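PDB 5JSC: putative acyl-CoA dehydrogenase, which binds flavin-adenine dinucleotide and is probably a flavoprotein of the acyl-CoA dehydrogenase family, with its N-terminal, middle and C-terminal domains. Local coordinates for residues C[38-43]-C[65-70]; C[72-77]-C[134-139]. One frame throughout, in Å; residues are numbered along the deposited sequence.

Contact 1 (C[38-43]-C[65-70]); sequences EAWCRA and GAAGWL
Trp40 turns its CG away from the backbone N (chi1 -176°), and the indole swings out from helix 28-44 toward Ala67 and Trp69, while Trp69, whose CG lies anti to its own carbonyl carbon (chi1 -63°), reaches back to meet it. The two indoles form an edge-to-face pair. Trp69 presents the CD1-NE1 edge of its pyrrole ring to one face of Trp40; the five-membered rings are inclined at 74° and their centroids lie 5.0 Å apart. NE1 of Trp69 comes to 3.7 Å from CG of Trp40, and CD1 of Trp69 lies over the same face, 4.1 Å from Trp40 CD1 and offset toward the rim. Tryptophan suits both places, since one wide indole offers a face and the other an edge.

Ala67 completes the contact. Its CB approaches the pyrrole part of Trp40 obliquely, 3.8 Å from Trp40 NE1, and the methyl adds apolar surface against that ring at the solvent-facing margin. Between Ala67 and Trp69 the chain turns at Gly68, whose positive phi belongs to the Schellman motif after helix 53-66; glycine suits these backbone angles, having no CB to press on the carbonyl O of Ala67.

Within the N-terminal domain this is a surface contact between helix 28-44 and the chain leaving helix 53-66. Trp40 also rests on Glu63 and Leu64 of helix 53-66, whereas Trp69 packs on Leu33 and Ile37 of helix 28-44, Leu94 of helix 88-101 and Leu109 of helix 103-122.

Contact 2 (C[72-77]-C[134-139]); sequences YGVGGV and RVANGT
In the Schellman motif that ends helix 125-136, the side chains of Val135 and Ala136 meet Val74 of the loop 72-77 in a small, buried apolar contact. Val74 supplies the loop's half. Its CG2 methyl lies 3.8 Å from CG1 of Val135 and 4.1 Å from CB of Ala136, so a single branch touches both helical residues. For Val135 the touching methyl is the one anti to the backbone N (chi1 168°), and the two valines meet at a slant. Branched valines fill this interior position without needing polar partners, and the short side chain of Ala136 is consistent with the close approach of loop and helix, the CA atoms of Val74 and Ala136 being 6.4 Å apart.

The same turn is closed through the backbone, where Thr139 N bonds Arg134 O at 2.9 Å and Gly138 N bonds Val135 O at 3.2 Å. Gly138 suits the positive phi (77°) of this turn. Asn137 OD1 accepts from both Thr139 OG1, at 2.7 Å, and Thr139 N, the latter bond forming an Asx turn. Ser116 of helix 103-122 touches both valines. The arrangement is thus a loop packed against a Schellman-terminated helix within the helical N-terminal domain of an acyl-CoA dehydrogenase.

In the fold
Contact 1 and contact 2 follow one another along the chain within the N-terminal domain, their centres 14 Å apart and on the same side of the chain's centre, the first at the surface and the second in the interior. Leu70, two residues before the loop 72-77, joins them directly: its CB packs 3.4 Å from Ala136 O and its CD1 3.6 Å from Gly138 CA. Gln112 of helix 103-122 also links the two, touching Leu70 and bonding Val135 O through NE2. Neither contact supplies a residue of the flavin-adenine dinucleotide pocket, whose residues all lie later in the chain; the Val135 side chain, about 14 Å from a bound cofactor, is structural packing outside that shell.

Contact 1 (C[38-43]-C[65-70])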
loop_
_atom_site.group_PDB
_atom_site.type_symbol
_atom_site.label_atom_id
_atom_site.label_comp_id
_atom_site.label_asym_id
_atom_site.label_seq_id
_atom_site.Cartn_x
_atom_site.Cartn_y
_atom_site.Cartn_z
ATOM N N GLU C 38 20.468 12.551 -25.220
ATOM C CA GLU C 38 20.114 13.708 -24.396
ATOM C C GLU C 38 20.366 15.016 -25.136
ATOM O O GLU C 38 19.527 15.930 -25.106
ATOM C CB GLU C 38 20.885 13.686 -23.076
ATOM C CG GLU C 38 20.711 14.947 -22.212
ATOM C CD GLU C 38 19.273 15.211 -21.763
ATOM O OE1 GLU C 38 18.452 14.271 -21.749
ATOM O OE2 GLU C 38 18.969 16.373 -21.406
ATOM N N ALA C 39 21.521 15.134 -25.799
ATOM C CA ALA C 39 21.805 16.341 -26.565
ATOM C C ALA C 39 20.809 16.521 -27.704
ATOM O O ALA C 39 20.386 17.648 -27.997
ATOM C CB ALA C 39 23.236 16.296 -27.108
ATOM N N TRP C 40 20.430 15.421 -28.368
ATOM C CA TRP C 40 19.422 15.518 -29.418
ATOM C C TRP C 40 18.108 16.050 -28.856
ATOM O O TRP C 40 17.474 16.929 -29.451
ATOM C CB TRP C 40 19.221 14.153 -30.099
ATOM C CG TRP C 40 18.245 14.227 -31.264
ATOM C CD1 TRP C 40 18.555 14.434 -32.582
ATOM C CD2 TRP C 40 16.811 14.143 -31.202
ATOM N NE1 TRP C 40 17.405 14.474 -33.341
ATOM C CE2 TRP C 40 16.323 14.298 -32.518
ATOM C CE3 TRP C 40 15.898 13.945 -30.164
ATOM C CZ2 TRP C 40 14.963 14.267 -32.819
ATOM C CZ3 TRP C 40 14.542 13.916 -30.463
ATOM C CH2 TRP C 40 14.089 14.077 -31.782
ATOM N N CYS C 41 17.702 15.549 -27.688
ATOM C CA CYS C 41 16.468 16.021 -27.062
ATOM C C CYS C 41 16.531 17.505 -26.726
ATOM O O CYS C 41 15.564 18.241 -26.958
ATOM C CB CYS C 41 16.187 15.217 -25.798
ATOM S SG CYS C 41 15.658 13.540 -26.117
ATOM N N ARG C 42 17.649 17.960 -26.153
ATOM C CA ARG C 42 17.754 19.360 -25.750
ATOM C C ARG C 42 17.706 20.293 -26.946
ATOM O O ARG C 42 17.231 21.427 -26.831
ATOM C CB ARG C 42 19.036 19.589 -24.953
ATOM C CG ARG C 42 18.945 19.098 -23.524
ATOM C CD ARG C 42 20.272 19.179 -22.794
ATOM N NE ARG C 42 20.117 18.769 -21.402
ATOM C CZ ARG C 42 21.092 18.287 -20.635
ATOM N NH1 ARG C 42 20.832 17.942 -19.379
ATOM N NH2 ARG C 42 22.315 18.133 -21.121
ATOM N N ALA C 43 18.182 19.836 -28.098
ATOM C CA ALA C 43 18.237 20.684 -29.277
ATOM C C ALA C 43 16.996 20.593 -30.153
ATOM O O ALA C 43 16.733 21.529 -30.918
ATOM C CB ALA C 43 19.465 20.333 -30.115
ATOM N N GLY C 65 15.082 9.343 -37.527
ATOM C CA GLY C 65 15.717 8.509 -38.531
ATOM C C GLY C 65 16.969 9.144 -39.096
ATOM O O GLY C 65 18.017 8.501 -39.189
ATOM N N ALA C 66 16.879 10.427 -39.462
ATOM C CA ALA C 66 18.026 11.113 -40.046
ATOM C C ALA C 66 19.182 11.208 -39.063
ATOM O O ALA C 66 20.349 11.206 -39.477
ATOM C CB ALA C 66 17.616 12.508 -40.522
ATOM N N ALA C 67 18.885 11.289 -37.764
ATOM C CA ALA C 67 19.918 11.392 -36.742
ATOM C C ALA C 67 20.521 10.047 -36.357
ATOM O O ALA C 67 21.472 10.020 -35.566
ATOM C CB ALA C 67 19.355 12.077 -35.496
ATOM N N GLY C 68 20.004 8.940 -36.893
ATOM C CA GLY C 68 20.548 7.628 -36.625
ATOM C C GLY C 68 19.932 6.890 -35.454
ATOM O O GLY C 68 20.352 5.760 -35.165
ATOM N N TRP C 69 18.934 7.467 -34.786
ATOM C CA TRP C 69 18.460 6.853 -33.551
ATOM C C TRP C 69 17.520 5.676 -33.780
ATOM O O TRP C 69 17.333 4.875 -32.858
ATOM C CB TRP C 69 17.783 7.906 -32.667
ATOM C CG TRP C 69 18.755 8.978 -32.251
ATOM C CD1 TRP C 69 18.659 10.316 -32.501
ATOM C CD2 TRP C 69 19.989 8.791 -31.536
ATOM N NE1 TRP C 69 19.751 10.973 -31.982
ATOM C CE2 TRP C 69 20.582 10.062 -31.388
ATOM C CE3 TRP C 69 20.649 7.673 -31.010
ATOM C CZ2 TRP C 69 21.802 10.249 -30.732
ATOM C CZ3 TRP C 69 21.861 7.860 -30.354
ATOM C CH2 TRP C 69 22.426 9.140 -30.229
ATOM N N LEU C 70 16.943 5.537 -34.976
ATOM C CA LEU C 70 16.057 4.409 -35.248
ATOM C C LEU C 70 16.808 3.138 -35.627
ATOM O O LEU C 70 16.189 2.072 -35.720
ATOM C CB LEU C 70 15.067 4.777 -36.358
ATOM C CG LEU C 70 14.222 6.028 -36.080
ATOM C CD1 LEU C 70 13.255 6.277 -37.235
ATOM C CD2 LEU C 70 13.456 5.929 -34.749
#

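Contact 2 (C[72-77]-C[134-139])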
loop_
_atom_site.group_PDB
_atom_site.type_symbol
_atom_site.label_atom_id
_atom_site.label_comp_id
_atom_site.label_asym_id
_atom_site.label_seq_id
_atom_site.Cartn_x
_atom_site.Cartn_y
_atom_site.Cartn_z
ATOM N N TYR C 72 18.796 1.490 -33.782
ATOM C CA TYR C 72 18.980 0.599 -32.638
ATOM C C TYR C 72 17.827 -0.377 -32.462
ATOM O O TYR C 72 18.019 -1.429 -31.846
ATOM C CB TYR C 72 19.185 1.422 -31.360
ATOM C CG TYR C 72 20.512 2.127 -31.396
ATOM C CD1 TYR C 72 21.670 1.467 -30.993
ATOM C CD2 TYR C 72 20.625 3.430 -31.876
ATOM C CE1 TYR C 72 22.900 2.090 -31.040
ATOM C CE2 TYR C 72 21.864 4.059 -31.940
ATOM C CZ TYR C 72 22.990 3.380 -31.515
ATOM O OH TYR C 72 24.218 3.991 -31.568
ATOM N N GLY C 73 16.648 -0.068 -32.998
ATOM C CA GLY C 73 15.504 -0.941 -32.859
ATOM C C GLY C 73 15.340 -1.954 -33.962
ATOM O O GLY C 73 14.372 -2.719 -33.939
ATOM N N VAL C 74 16.270 -1.982 -34.917
ATOM C CA VAL C 74 16.233 -2.868 -36.079
ATOM C C VAL C 74 17.399 -3.838 -35.976
ATOM O O VAL C 74 18.527 -3.427 -35.687
ATOM C CB VAL C 74 16.308 -2.061 -37.388
ATOM C CG1 VAL C 74 16.573 -2.965 -38.574
ATOM C CG2 VAL C 74 15.020 -1.258 -37.579
ATOM N N GLY C 75 17.140 -5.121 -36.213
ATOM C CA GLY C 75 18.191 -6.128 -36.182
ATOM C C GLY C 75 18.727 -6.438 -37.568
ATOM O O GLY C 75 17.975 -6.806 -38.472
ATOM N N GLY C 76 20.045 -6.320 -37.709
ATOM C CA GLY C 76 20.721 -6.728 -38.931
ATOM C C GLY C 76 21.434 -5.571 -39.598
ATOM O O GLY C 76 20.791 -4.668 -40.144
ATOM N N VAL C 77 22.770 -5.587 -39.571
ATOM C CA VAL C 77 23.530 -4.479 -40.140
ATOM C C VAL C 77 23.237 -4.331 -41.631
ATOM O O VAL C 77 23.143 -3.213 -42.153
ATOM C CB VAL C 77 25.030 -4.681 -39.866
ATOM C CG1 VAL C 77 25.853 -3.648 -40.618
ATOM C CG2 VAL C 77 25.291 -4.588 -38.375
ATOM N N ARG C 134 14.085 1.166 -44.499
ATOM C CA ARG C 134 13.234 2.350 -44.433
ATOM C C ARG C 134 12.733 2.601 -43.015
ATOM O O ARG C 134 12.558 3.758 -42.619
ATOM C CB ARG C 134 12.050 2.206 -45.389
ATOM N N VAL C 135 12.488 1.544 -42.243
ATOM C CA VAL C 135 12.197 1.730 -40.819
ATOM C C VAL C 135 13.384 2.402 -40.141
ATOM O O VAL C 135 13.235 3.378 -39.390
ATOM C CB VAL C 135 11.862 0.382 -40.152
ATOM C CG1 VAL C 135 11.844 0.524 -38.619
ATOM C CG2 VAL C 135 10.512 -0.156 -40.651
ATOM N N ALA C 136 14.589 1.898 -40.426
ATOM C CA ALA C 136 15.790 2.342 -39.731
ATOM C C ALA C 136 16.171 3.773 -40.083
ATOM O O ALA C 136 16.801 4.451 -39.266
ATOM C CB ALA C 136 16.960 1.403 -40.046
ATOM N N ASN C 137 15.846 4.250 -41.285
ATOM C CA ASN C 137 16.164 5.634 -41.614
ATOM C C ASN C 137 14.952 6.556 -41.511
ATOM O O ASN C 137 15.044 7.736 -41.865
ATOM C CB ASN C 137 16.845 5.730 -42.992
ATOM C CG ASN C 137 15.925 5.418 -44.167
ATOM O OD1 ASN C 137 14.712 5.338 -44.041
ATOM N ND2 ASN C 137 16.530 5.267 -45.348
ATOM N N GLY C 138 13.838 6.060 -40.977
ATOM C CA GLY C 138 12.697 6.920 -40.741
ATOM C C GLY C 138 11.874 7.288 -41.953
ATOM O O GLY C 138 11.083 8.233 -41.878
ATOM N N THR C 139 12.023 6.577 -43.072
ATOM C CA THR C 139 11.214 6.856 -44.253
ATOM C C THR C 139 10.038 5.902 -44.412
ATOM O O THR C 139 9.279 6.033 -45.380
ATOM C CB THR C 139 12.079 6.841 -45.522
ATOM O OG1 THR C 139 12.638 5.537 -45.713
ATOM C CG2 THR C 139 13.204 7.877 -45.416
#